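Local coordinates for C2 domain protein (Ramazzottius varieornatus, PDB 7DF2) that binds three calcium ions through the loops at one end of a C2-type beta sandwich, and is found specifically in tardigrades, at residues A[35-38]-A[39-43]; A[140-143]-A[144-147]. All coordinates share one frame; numbering follows the deposited sequence.

Contact 1: residues A[35-38]-A[39-43]; sequences PLIT and GFFRI
Ile-37 and Phe-41 meet through one methyl group and one ring corner. The methyl CG2 of Ile-37 lies 3.8 Å from CZ of Phe-41, and the two side chains cross at about a right angle. The contact is an off-centre CH-pi interaction, with CG2 29° off the ring normal. On the Phe-41 side the first torsion matters: CG sits between the backbone N and the carbonyl carbon (chi1 51°), which swings the ring back toward the preceding residues. The ring also approaches the backbone, with CE1 4.2 Å from the carbonyl carbon of Thr-38, which lies at the ring edge near its plane. Val-123 and Val-118 touch the same buried side chain.

No hydrogen bond joins 35-38 to 39-43, and the polar ties run to other strands. At the corner, Gly-39 has a backbone phi of 122° that calls for glycine, since a beta carbon there would clash with the carbonyl oxygen of Thr-38. Its backbone N is buried here and has no partner in the model.

The chain turns at Gly-39 and Phe-40, leaving the sheet that holds strand 121-136 for the one that holds strand 107-119, a crossing between the two antiparallel sheets of a C2-type beta sandwich.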
# COMPACT_ATOMS: atom_id res chain seq x y z
N PRO A 35 10.45 18.06 -0.84
CA PRO A 35 11.67 18.16 -0.02
C PRO A 35 12.28 16.81 0.30
O PRO A 35 11.58 15.80 0.46
CB PRO A 35 11.17 18.84 1.26
CG PRO A 35 9.72 18.49 1.33
CD PRO A 35 9.25 18.49 -0.10
N LEU A 36 13.60 16.79 0.41
CA LEU A 36 14.31 15.57 0.78
C LEU A 36 14.18 15.33 2.28
O LEU A 36 14.56 16.19 3.08
CB LEU A 36 15.78 15.67 0.37
CG LEU A 36 16.59 14.39 0.53
CD1 LEU A 36 16.34 13.45 -0.63
CD2 LEU A 36 18.08 14.72 0.65
N ILE A 37 13.64 14.18 2.64
CA ILE A 37 13.48 13.77 4.03
C ILE A 37 14.62 12.82 4.37
O ILE A 37 14.75 11.76 3.75
CB ILE A 37 12.12 13.11 4.27
CG1 ILE A 37 11.00 13.98 3.68
CG2 ILE A 37 11.91 12.84 5.76
CD1 ILE A 37 11.00 15.40 4.19
N THR A 38 15.46 13.20 5.33
CA THR A 38 16.61 12.39 5.70
C THR A 38 16.59 12.16 7.20
O THR A 38 15.90 12.85 7.95
CB THR A 38 17.94 13.05 5.27
OG1 THR A 38 17.84 13.47 3.90
CG2 THR A 38 19.11 12.06 5.36
N GLY A 39 17.36 11.17 7.62
CA GLY A 39 17.42 10.79 9.01
C GLY A 39 17.01 9.35 9.14
O GLY A 39 17.10 8.56 8.19
N PHE A 40 16.56 8.98 10.33
CA PHE A 40 16.13 7.63 10.65
C PHE A 40 14.67 7.72 11.07
O PHE A 40 14.35 8.41 12.05
CB PHE A 40 17.02 7.03 11.74
CG PHE A 40 18.49 7.16 11.44
CD1 PHE A 40 19.17 8.33 11.75
CD2 PHE A 40 19.17 6.14 10.80
CE1 PHE A 40 20.51 8.47 11.45
CE2 PHE A 40 20.51 6.26 10.51
CZ PHE A 40 21.19 7.43 10.83
N PHE A 41 13.78 7.11 10.30
CA PHE A 41 12.37 7.25 10.63
C PHE A 41 11.62 6.01 10.19
O PHE A 41 12.12 5.19 9.42
CB PHE A 41 11.76 8.53 10.02
CG PHE A 41 12.03 8.71 8.54
CD1 PHE A 41 13.23 9.25 8.09
CD2 PHE A 41 11.07 8.35 7.61
CE1 PHE A 41 13.47 9.43 6.73
CE2 PHE A 41 11.30 8.52 6.25
CZ PHE A 41 12.50 9.06 5.81
N ARG A 42 10.42 5.86 10.73
CA ARG A 42 9.57 4.70 10.52
C ARG A 42 8.30 5.18 9.85
O ARG A 42 7.80 6.26 10.18
CB ARG A 42 9.25 4.01 11.85
CG ARG A 42 8.31 2.81 11.75
CD ARG A 42 8.49 1.95 13.01
NE ARG A 42 9.83 1.37 13.05
CZ ARG A 42 10.43 0.93 14.14
NH1 ARG A 42 11.65 0.41 14.07
NH2 ARG A 42 9.81 1.01 15.31
N ILE A 43 7.81 4.42 8.87
CA ILE A 43 6.57 4.70 8.18
C ILE A 43 5.59 3.57 8.48
O ILE A 43 5.93 2.40 8.29
CB ILE A 43 6.77 4.83 6.66
CG1 ILE A 43 7.81 5.90 6.34
CG2 ILE A 43 5.44 5.13 5.94
CD1 ILE A 43 9.15 5.32 5.99

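Contact 2: residues A[140-143]-A[144-147]. With CA (calcium ion), chain C.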
# COMPACT_ATOMS: atom_id res chain seq x y z
N ASP A 140 -4.94 -15.89 -11.29
CA ASP A 140 -5.23 -14.58 -10.74
C ASP A 140 -6.09 -13.81 -11.73
O ASP A 140 -5.90 -13.90 -12.94
CB ASP A 140 -3.95 -13.78 -10.49
CG ASP A 140 -3.13 -14.33 -9.34
OD1 ASP A 140 -3.61 -15.25 -8.64
OD2 ASP A 140 -2.01 -13.83 -9.13
N ASP A 141 -7.01 -13.01 -11.19
CA ASP A 141 -7.93 -12.18 -11.97
C ASP A 141 -7.75 -10.77 -11.39
O ASP A 141 -8.24 -10.49 -10.30
CB ASP A 141 -9.36 -12.71 -11.80
CG ASP A 141 -10.40 -11.93 -12.57
OD1 ASP A 141 -10.18 -10.77 -12.97
OD2 ASP A 141 -11.50 -12.50 -12.75
N LYS A 142 -7.01 -9.91 -12.09
CA LYS A 142 -6.58 -8.65 -11.49
C LYS A 142 -7.76 -7.73 -11.18
O LYS A 142 -8.63 -7.49 -12.04
CB LYS A 142 -5.58 -7.93 -12.39
CG LYS A 142 -5.14 -6.55 -11.88
CD LYS A 142 -4.36 -5.80 -12.97
CE LYS A 142 -3.79 -4.50 -12.44
NZ LYS A 142 -3.00 -3.81 -13.49
N ILE A 143 -7.82 -7.25 -9.94
CA ILE A 143 -8.77 -6.20 -9.57
C ILE A 143 -8.10 -4.87 -9.88
O ILE A 143 -8.54 -4.16 -10.79
CB ILE A 143 -9.23 -6.33 -8.11
CG1 ILE A 143 -10.05 -7.61 -7.98
CG2 ILE A 143 -10.09 -5.14 -7.71
CD1 ILE A 143 -10.23 -8.06 -6.58
N ASP A 144 -7.02 -4.54 -9.17
CA ASP A 144 -6.25 -3.36 -9.55
C ASP A 144 -4.96 -3.29 -8.75
O ASP A 144 -4.77 -4.00 -7.76
CB ASP A 144 -7.04 -2.06 -9.36
CG ASP A 144 -6.92 -1.12 -10.57
OD1 ASP A 144 -5.82 -1.11 -11.16
OD2 ASP A 144 -7.90 -0.43 -10.93
N ASN A 145 -4.07 -2.42 -9.23
CA ASN A 145 -2.94 -1.90 -8.47
C ASN A 145 -3.27 -0.48 -8.02
O ASN A 145 -3.91 0.28 -8.75
CB ASN A 145 -1.65 -1.89 -9.31
CG ASN A 145 -1.19 -3.29 -9.73
OD1 ASN A 145 -1.39 -4.26 -9.01
ND2 ASN A 145 -0.56 -3.37 -10.89
N TYR A 146 -2.83 -0.12 -6.82
CA TYR A 146 -3.12 1.18 -6.24
C TYR A 146 -1.81 1.76 -5.71
O TYR A 146 -1.07 1.06 -5.03
CB TYR A 146 -4.14 1.06 -5.09
CG TYR A 146 -5.37 0.26 -5.43
CD1 TYR A 146 -5.36 -1.13 -5.38
CD2 TYR A 146 -6.56 0.90 -5.77
CE1 TYR A 146 -6.49 -1.87 -5.70
CE2 TYR A 146 -7.70 0.17 -6.09
CZ TYR A 146 -7.66 -1.21 -6.05
OH TYR A 146 -8.79 -1.93 -6.38
N LYS A 147 -1.52 3.02 -6.05
CA LYS A 147 -0.30 3.67 -5.56
C LYS A 147 -0.63 5.08 -5.11
O LYS A 147 -1.26 5.85 -5.84
CB LYS A 147 0.79 3.71 -6.64
CG LYS A 147 2.08 4.39 -6.20
CD LYS A 147 3.19 4.19 -7.22
CE LYS A 147 3.06 5.17 -8.38
NZ LYS A 147 4.12 4.96 -9.41
CA CA C . -12.76 -14.28 -11.58
O HOH W 1 -10.21 -2.19 -10.87
O HOH W 2 -13.67 -15.22 -13.59
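Lys-142 reaches along the strand to Asn-145, its chain extended from CB to the amine. With CG anti to the backbone N (chi1 176°), CG passes 3.9 Å from the backbone N of Asp-144, and CE comes within 3.8 Å of Asn-145 ND2, the two side chains crossing at about a right angle. At the tip, NZ lies 3.6 Å from Asn-145 ND2, two donors side by side without a bond between them, because Glu-175 OE2 accepts from both; NZ also makes a salt bridge to Asp-176.

Asp-144 OD1 accepts the backbone N-H of Asn-145 at 2.9 Å with its anti lone pair (132° at the hydrogen) and that of Asp-176, while OD2 accepts that of Arg-177. A water 2.6 Å from Ile-143 O may donate to that oxygen or to Asp-144 OD2. Replacing Asp-144 with an alanine would probably leave the N-H groups of Asn-145, Asp-176 and Arg-177 without this acceptor.

Ile-143 CG2 rests 3.7 Å from Tyr-146 OH, which is hydrogen-bonded to Ser-180. Asp-141 OD2 binds a calcium ion with the carbonyl O of Cys-62, the carboxylates of Asp-63, Asp-134 and Asp-136, and a water. Strand 139-150 forms a hairpin with strand 121-136, where Ile-143 and Asp-144 both face Ala-132 in a classic beta bulge.

How the contacts relate
Contact 1 comes first along the chain and closes before contact 2 opens. Their centres are 29 Å apart, on opposite sides of the chain's centre, and their nearest atoms are about 13 Å apart, so they do not touch. What they share is one antiparallel sheet: strand 37-38 and strand 139-150 both pair with strand 121-136. Contact 1 also reaches the second sheet, through strand 41-51, whereas contact 2 lies on one strand of the hairpin and runs from the calcium site into the sheet. The long strand 121-136 thus runs from a sheet-to-sheet corner at one end of the sandwich to the calcium-binding end.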